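Local coordinates for envelope glycoprotein (Thogoto virus, PDB 5XEA) that probably attaches the virus to its host-cell receptor and later induces fusion of the virion with the host membrane, at residues Glu121-Lys130 against Thr436-Thr447. Numbering follows the deposited sequence.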
ATOM      1  N   GLU B 121      18.076 -29.284 -14.230  1.00 36.48           N
ATOM      2  CA  GLU B 121      18.822 -28.161 -14.783  1.00 38.66           C
ATOM      3  C   GLU B 121      19.881 -28.681 -15.754  1.00 38.28           C
ATOM      4  O   GLU B 121      20.445 -29.763 -15.561  1.00 34.25           O
ATOM      5  CB  GLU B 121      19.481 -27.330 -13.681  1.00 37.29           C
ATOM      6  CG  GLU B 121      20.089 -26.016 -14.190  1.00 41.40           C
ATOM      7  CD  GLU B 121      19.063 -25.129 -14.923  1.00 47.30           C
ATOM      8  OE1 GLU B 121      19.064 -25.126 -16.170  1.00 39.12           O
ATOM      9  OE2 GLU B 121      18.255 -24.435 -14.257  1.00 46.92           O
ATOM     10  N   LEU B 122      20.131 -27.916 -16.806  1.00 38.05           N
ATOM     11  CA  LEU B 122      21.062 -28.337 -17.842  1.00 42.14           C
ATOM     12  C   LEU B 122      22.461 -27.837 -17.508  1.00 37.75           C
ATOM     13  O   LEU B 122      22.636 -26.943 -16.692  1.00 34.11           O
ATOM     14  CB  LEU B 122      20.622 -27.828 -19.219  1.00 39.09           C
ATOM     15  CG  LEU B 122      20.490 -26.335 -19.538  1.00 34.09           C
ATOM     16  CD1 LEU B 122      21.812 -25.628 -19.807  1.00 35.75           C
ATOM     17  CD2 LEU B 122      19.557 -26.189 -20.749  1.00 35.56           C
ATOM     18  N   VAL B 123      23.456 -28.459 -18.131  1.00 32.49           N
ATOM     19  CA  VAL B 123      24.846 -28.023 -18.097  1.00 36.84           C
ATOM     20  C   VAL B 123      25.164 -27.505 -19.487  1.00 36.93           C
ATOM     21  O   VAL B 123      24.806 -28.142 -20.481  1.00 37.82           O
ATOM     22  CB  VAL B 123      25.800 -29.173 -17.721  1.00 45.09           C
ATOM     23  CG1 VAL B 123      27.244 -28.672 -17.644  1.00 41.42           C
ATOM     24  CG2 VAL B 123      25.402 -29.800 -16.397  1.00 45.32           C
ATOM     25  N   ARG B 124      25.797 -26.342 -19.572  1.00 34.84           N
ATOM     26  CA  ARG B 124      26.144 -25.773 -20.868  1.00 36.27           C
ATOM     27  C   ARG B 124      27.536 -26.257 -21.255  1.00 37.47           C
ATOM     28  O   ARG B 124      28.517 -25.887 -20.615  1.00 37.99           O
ATOM     29  CB  ARG B 124      26.101 -24.253 -20.842  1.00 35.35           C
ATOM     30  CG  ARG B 124      26.677 -23.667 -22.137  1.00 39.94           C
ATOM     31  CD  ARG B 124      26.722 -22.167 -22.064  1.00 38.76           C
ATOM     32  NE  ARG B 124      27.280 -21.600 -23.275  1.00 39.52           N
ATOM     33  CZ  ARG B 124      27.421 -20.298 -23.478  1.00 48.48           C
ATOM     34  NH1 ARG B 124      27.026 -19.436 -22.547  1.00 51.13           N
ATOM     35  NH2 ARG B 124      27.951 -19.858 -24.607  1.00 49.56           N
ATOM     36  N   ARG B 125      27.625 -27.081 -22.294  1.00 35.84           N
ATOM     37  CA  ARG B 125      28.912 -27.633 -22.724  1.00 39.65           C
ATOM     38  C   ARG B 125      28.968 -27.648 -24.247  1.00 40.17           C
ATOM     39  O   ARG B 125      27.990 -28.032 -24.900  1.00 36.28           O
ATOM     40  CB  ARG B 125      29.110 -29.052 -22.163  1.00 37.38           C
ATOM     41  CG  ARG B 125      30.480 -29.666 -22.428  1.00 56.60           C
ATOM     42  CD  ARG B 125      30.698 -30.924 -21.576  1.00 56.83           C
ATOM     43  NE  ARG B 125      31.964 -31.585 -21.897  1.00 56.25           N
ATOM     44  CZ  ARG B 125      33.110 -31.363 -21.261  1.00 54.47           C
ATOM     45  NH1 ARG B 125      33.157 -30.494 -20.257  1.00 55.25           N
ATOM     46  NH2 ARG B 125      34.211 -32.012 -21.620  1.00 51.42           N
ATOM     47  N   ASP B 126      30.093 -27.216 -24.818  1.00 40.20           N
ATOM     48  CA  ASP B 126      30.275 -27.293 -26.274  1.00 43.27           C
ATOM     49  C   ASP B 126      31.685 -27.768 -26.632  1.00 43.39           C
ATOM     50  O   ASP B 126      32.359 -27.213 -27.504  1.00 41.42           O
ATOM     51  CB  ASP B 126      29.948 -25.963 -26.952  1.00 45.32           C
ATOM     52  CG  ASP B 126      30.787 -24.805 -26.443  1.00 56.56           C
ATOM     53  OD1 ASP B 126      31.772 -25.033 -25.700  1.00 60.78           O
ATOM     54  OD2 ASP B 126      30.454 -23.654 -26.809  1.00 66.92           O
ATOM     55  N   ALA B 127      32.122 -28.839 -25.979  1.00 45.60           N
ATOM     56  CA  ALA B 127      33.444 -29.397 -26.243  1.00 43.01           C
ATOM     57  C   ALA B 127      33.567 -29.874 -27.690  1.00 35.76           C
ATOM     58  O   ALA B 127      32.584 -30.276 -28.327  1.00 37.81           O
ATOM     59  CB  ALA B 127      33.727 -30.547 -25.280  1.00 40.59           C
ATOM     60  N   ASN B 128      34.802 -29.827 -28.208  1.00 39.98           N
ATOM     61  CA  ASN B 128      35.128 -30.127 -29.601  1.00 35.17           C
ATOM     62  C   ASN B 128      36.570 -30.618 -29.663  1.00 36.26           C
ATOM     63  O   ASN B 128      37.356 -30.099 -30.451  1.00 38.63           O
ATOM     64  CB  ASN B 128      34.955 -28.862 -30.458  1.00 36.08           C
ATOM     65  CG  ASN B 128      34.919 -29.135 -31.965  1.00 36.25           C
ATOM     66  OD1 ASN B 128      34.657 -30.252 -32.416  1.00 38.17           O
ATOM     67  ND2 ASN B 128      35.140 -28.078 -32.751  1.00 35.57           N
ATOM     68  N   TRP B 129      36.948 -31.567 -28.801  1.00 36.53           N
ATOM     69  CA  TRP B 129      38.358 -31.865 -28.606  1.00 43.82           C
ATOM     70  C   TRP B 129      38.848 -33.044 -29.449  1.00 46.20           C
ATOM     71  O   TRP B 129      40.032 -33.388 -29.361  1.00 46.58           O
ATOM     72  CB  TRP B 129      38.673 -32.124 -27.126  1.00 39.95           C
ATOM     73  CG  TRP B 129      37.703 -33.019 -26.421  1.00 42.27           C
ATOM     74  CD1 TRP B 129      36.698 -32.628 -25.574  1.00 44.92           C
ATOM     75  CD2 TRP B 129      37.662 -34.450 -26.459  1.00 43.65           C
ATOM     76  NE1 TRP B 129      36.027 -33.730 -25.100  1.00 40.33           N
ATOM     77  CE2 TRP B 129      36.598 -34.860 -25.626  1.00 47.96           C
ATOM     78  CE3 TRP B 129      38.413 -35.427 -27.133  1.00 47.00           C
ATOM     79  CZ2 TRP B 129      36.262 -36.198 -25.448  1.00 42.66           C
ATOM     80  CZ3 TRP B 129      38.080 -36.759 -26.950  1.00 52.02           C
ATOM     81  CH2 TRP B 129      37.013 -37.130 -26.112  1.00 46.84           C
ATOM     82  N   LYS B 130      37.967 -33.654 -30.245  1.00 40.62           N
ATOM     83  CA  LYS B 130      38.287 -34.847 -31.025  1.00 39.53           C
ATOM     84  C   LYS B 130      38.609 -34.408 -32.451  1.00 41.99           C
ATOM     85  O   LYS B 130      37.711 -34.217 -33.273  1.00 39.29           O
ATOM     86  CB  LYS B 130      37.138 -35.848 -30.987  1.00 35.90           C
ATOM     87  CG  LYS B 130      37.512 -37.212 -31.576  1.00 43.08           C
ATOM     88  CD  LYS B 130      38.431 -37.972 -30.646  1.00 48.10           C
ATOM     89  CE  LYS B 130      38.896 -39.287 -31.283  1.00 58.44           C
ATOM     90  NZ  LYS B 130      39.715 -40.082 -30.324  1.00 63.07           N
ATOM     91  N   THR B 436      23.132 -20.695 -15.163  1.00 33.25           N
ATOM     92  CA  THR B 436      23.726 -21.899 -15.726  1.00 35.81           C
ATOM     93  C   THR B 436      24.448 -21.614 -17.036  1.00 32.35           C
ATOM     94  O   THR B 436      25.453 -22.267 -17.350  1.00 35.09           O
ATOM     95  CB  THR B 436      22.669 -22.964 -15.977  1.00 38.42           C
ATOM     96  OG1 THR B 436      21.709 -22.965 -14.913  1.00 63.63           O
ATOM     97  CG2 THR B 436      23.363 -24.288 -15.992  1.00 41.14           C
ATOM     98  N   MET B 437      23.916 -20.688 -17.834  1.00 34.64           N
ATOM     99  CA  MET B 437      24.477 -20.353 -19.131  1.00 34.53           C
ATOM    100  C   MET B 437      25.653 -19.389 -19.035  1.00 38.86           C
ATOM    101  O   MET B 437      26.287 -19.114 -20.057  1.00 38.61           O
ATOM    102  CB  MET B 437      23.381 -19.768 -20.021  1.00 30.57           C
ATOM    103  CG  MET B 437      22.286 -20.791 -20.388  1.00 31.11           C
ATOM    104  SD  MET B 437      22.946 -22.041 -21.538  1.00 36.92           S
ATOM    105  CE  MET B 437      23.182 -21.027 -22.996  1.00 32.33           C
ATOM    106  N   MET B 438      25.966 -18.899 -17.833  1.00 34.10           N
ATOM    107  CA  MET B 438      26.909 -17.791 -17.688  1.00 35.46           C
ATOM    108  C   MET B 438      28.277 -18.106 -18.314  1.00 38.15           C
ATOM    109  O   MET B 438      28.915 -17.228 -18.907  1.00 42.59           O
ATOM    110  CB  MET B 438      27.077 -17.454 -16.217  1.00 33.61           C
ATOM    111  CG  MET B 438      27.847 -16.196 -16.010  1.00 39.87           C
ATOM    112  SD  MET B 438      27.814 -15.768 -14.276  1.00 48.67           S
ATOM    113  CE  MET B 438      26.133 -15.126 -14.135  1.00 33.17           C
ATOM    114  N   TYR B 439      28.743 -19.343 -18.198  1.00 37.65           N
ATOM    115  CA  TYR B 439      29.934 -19.748 -18.947  1.00 40.56           C
ATOM    116  C   TYR B 439      29.822 -21.226 -19.300  1.00 47.25           C
ATOM    117  O   TYR B 439      29.087 -21.988 -18.663  1.00 39.98           O
ATOM    118  CB  TYR B 439      31.237 -19.461 -18.171  1.00 44.38           C
ATOM    119  CG  TYR B 439      31.247 -20.020 -16.759  1.00 47.39           C
ATOM    120  CD1 TYR B 439      31.765 -21.279 -16.504  1.00 41.17           C
ATOM    121  CD2 TYR B 439      30.729 -19.292 -15.691  1.00 43.94           C
ATOM    122  CE1 TYR B 439      31.771 -21.814 -15.233  1.00 45.33           C
ATOM    123  CE2 TYR B 439      30.729 -19.823 -14.384  1.00 45.41           C
ATOM    124  CZ  TYR B 439      31.258 -21.079 -14.169  1.00 49.92           C
ATOM    125  OH  TYR B 439      31.281 -21.645 -12.913  1.00 47.36           O
ATOM    126  N   THR B 440      30.548 -21.617 -20.345  1.00 40.93           N
ATOM    127  CA  THR B 440      30.567 -23.004 -20.761  1.00 43.25           C
ATOM    128  C   THR B 440      31.453 -23.825 -19.823  1.00 45.65           C
ATOM    129  O   THR B 440      32.464 -23.348 -19.295  1.00 43.98           O
ATOM    130  CB  THR B 440      31.050 -23.103 -22.210  1.00 52.90           C
ATOM    131  OG1 THR B 440      30.770 -24.411 -22.716  1.00 68.17           O
ATOM    132  CG2 THR B 440      32.565 -22.844 -22.299  1.00 50.77           C
ATOM    133  N   LYS B 441      31.047 -25.063 -19.584  1.00 40.76           N
ATOM    134  CA  LYS B 441      31.775 -25.951 -18.683  1.00 44.07           C
ATOM    135  C   LYS B 441      32.496 -26.991 -19.546  1.00 51.04           C
ATOM    136  O   LYS B 441      32.052 -28.131 -19.678  1.00 51.30           O
ATOM    137  CB  LYS B 441      30.812 -26.608 -17.653  1.00 46.97           C
ATOM    138  CG  LYS B 441      29.719 -25.668 -17.081  1.00 53.33           C
ATOM    139  CD  LYS B 441      30.195 -24.842 -15.896  1.00 50.70           C
ATOM    140  CE  LYS B 441      29.027 -24.037 -15.245  1.00 51.70           C
ATOM    141  NZ  LYS B 441      28.414 -23.036 -16.181  1.00 44.75           N
ATOM    142  N   ASN B 442      33.616 -26.582 -20.150  1.00 56.22           N
ATOM    143  CA  ASN B 442      34.309 -27.388 -21.159  1.00 68.19           C
ATOM    144  C   ASN B 442      35.540 -28.126 -20.642  1.00 80.52           C
ATOM    145  O   ASN B 442      36.320 -28.635 -21.455  1.00 83.20           O
ATOM    146  CB  ASN B 442      34.722 -26.521 -22.353  1.00 63.64           C
ATOM    147  CG  ASN B 442      33.557 -26.180 -23.254  1.00 66.80           C
ATOM    148  OD1 ASN B 442      32.463 -26.751 -23.127  1.00 51.63           O
ATOM    149  ND2 ASN B 442      33.781 -25.252 -24.178  1.00 71.96           N
ATOM    150  N   GLY B 443      35.746 -28.192 -19.330  1.00 72.24           N
ATOM    151  CA  GLY B 443      36.755 -29.092 -18.792  1.00 83.83           C
ATOM    152  C   GLY B 443      36.104 -30.429 -18.490  1.00 92.70           C
ATOM    153  O   GLY B 443      34.924 -30.447 -18.143  1.00 96.90           O
ATOM    154  N   GLY B 444      36.822 -31.548 -18.623  1.00 96.11           N
ATOM    155  CA  GLY B 444      38.207 -31.602 -19.069  1.00 97.24           C
ATOM    156  C   GLY B 444      38.634 -33.028 -19.406  1.00108.80           C
ATOM    157  O   GLY B 444      39.089 -33.782 -18.535  1.00110.51           O
ATOM    158  N   LYS B 445      38.479 -33.413 -20.676  1.00107.12           N
ATOM    159  CA  LYS B 445      38.698 -34.794 -21.098  1.00100.56           C
ATOM    160  C   LYS B 445      39.461 -34.844 -22.419  1.00 85.78           C
ATOM    161  O   LYS B 445      39.611 -33.838 -23.116  1.00 78.46           O
ATOM    162  CB  LYS B 445      37.372 -35.554 -21.250  1.00 99.98           C
ATOM    163  CG  LYS B 445      36.308 -35.205 -20.220  1.00 95.77           C
ATOM    164  CD  LYS B 445      35.115 -36.139 -20.309  1.00 90.89           C
ATOM    165  CE  LYS B 445      34.629 -36.281 -21.737  1.00 82.57           C
ATOM    166  NZ  LYS B 445      33.575 -37.323 -21.856  1.00 77.49           N
ATOM    167  N   GLY B 446      39.930 -36.048 -22.767  1.00 91.01           N
ATOM    168  CA  GLY B 446      40.665 -36.275 -24.000  1.00 88.71           C
ATOM    169  C   GLY B 446      41.228 -37.678 -24.167  1.00 96.95           C
ATOM    170  O   GLY B 446      42.046 -38.123 -23.355  1.00 99.55           O
ATOM    171  N   THR B 447      40.801 -38.382 -25.218  1.00100.58           N
ATOM    172  CA  THR B 447      41.277 -39.738 -25.513  1.00103.23           C
ATOM    173  C   THR B 447      42.783 -39.767 -25.773  1.00104.35           C
ATOM    174  O   THR B 447      43.280 -39.131 -26.707  1.00100.59           O
ATOM    175  CB  THR B 447      40.549 -40.349 -26.743  1.00102.97           C
ATOM    176  OG1 THR B 447      39.180 -40.627 -26.418  1.00 97.55           O
ATOM    177  CG2 THR B 447      41.231 -41.639 -27.187  1.00106.27           C
TER
HETATM  178  O   HOH W   1      26.127 -24.923 -17.101  1.00 40.05           O
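Asn-442 meets the 121-130 loop through both ends of its amide, where the segment that follows helix 421-437 in this gp64-family glycoprotein runs alongside that loop. Asn-442 OD1 accepts from Asp-126 N on a lone pair, at 2.9 Å. Asn-442 ND2 donates to Asp-126 OD1 in the amide plane and nearly straight; the modelled 2.5 Å is unusually short. The carboxylate and amide planes are turned 42° apart. Beside this pair, Lys-441 N bonds Arg-124 O at 2.9 Å, the one backbone-to-backbone hydrogen bond joining the segments.

The two arginines flank that bond. With its chain extended from CG to NE, Arg-124 crosses Met-437 at about a right angle, and its NH1 reaches Met-437 O at 2.6 Å, in the guanidinium plane. Arg-125 NH1 donates to Gly-443 O (2.8 Å), above the carbonyl plane, and weakly to Lys-441 O. Farther along, poorly ordered Gly-446 lies over the Trp-129 indole, its CA 4.1 Å from the six-membered ring centroid. Tyr-439 packs edge-to-face on Trp-50 of the second subunit, so this segment also joins the trimer interface. Asp-97 positions the Arg-125 guanidinium: its OD2 forms a salt bridge with Arg-125 NH2 and also accepts Trp-129 NE1.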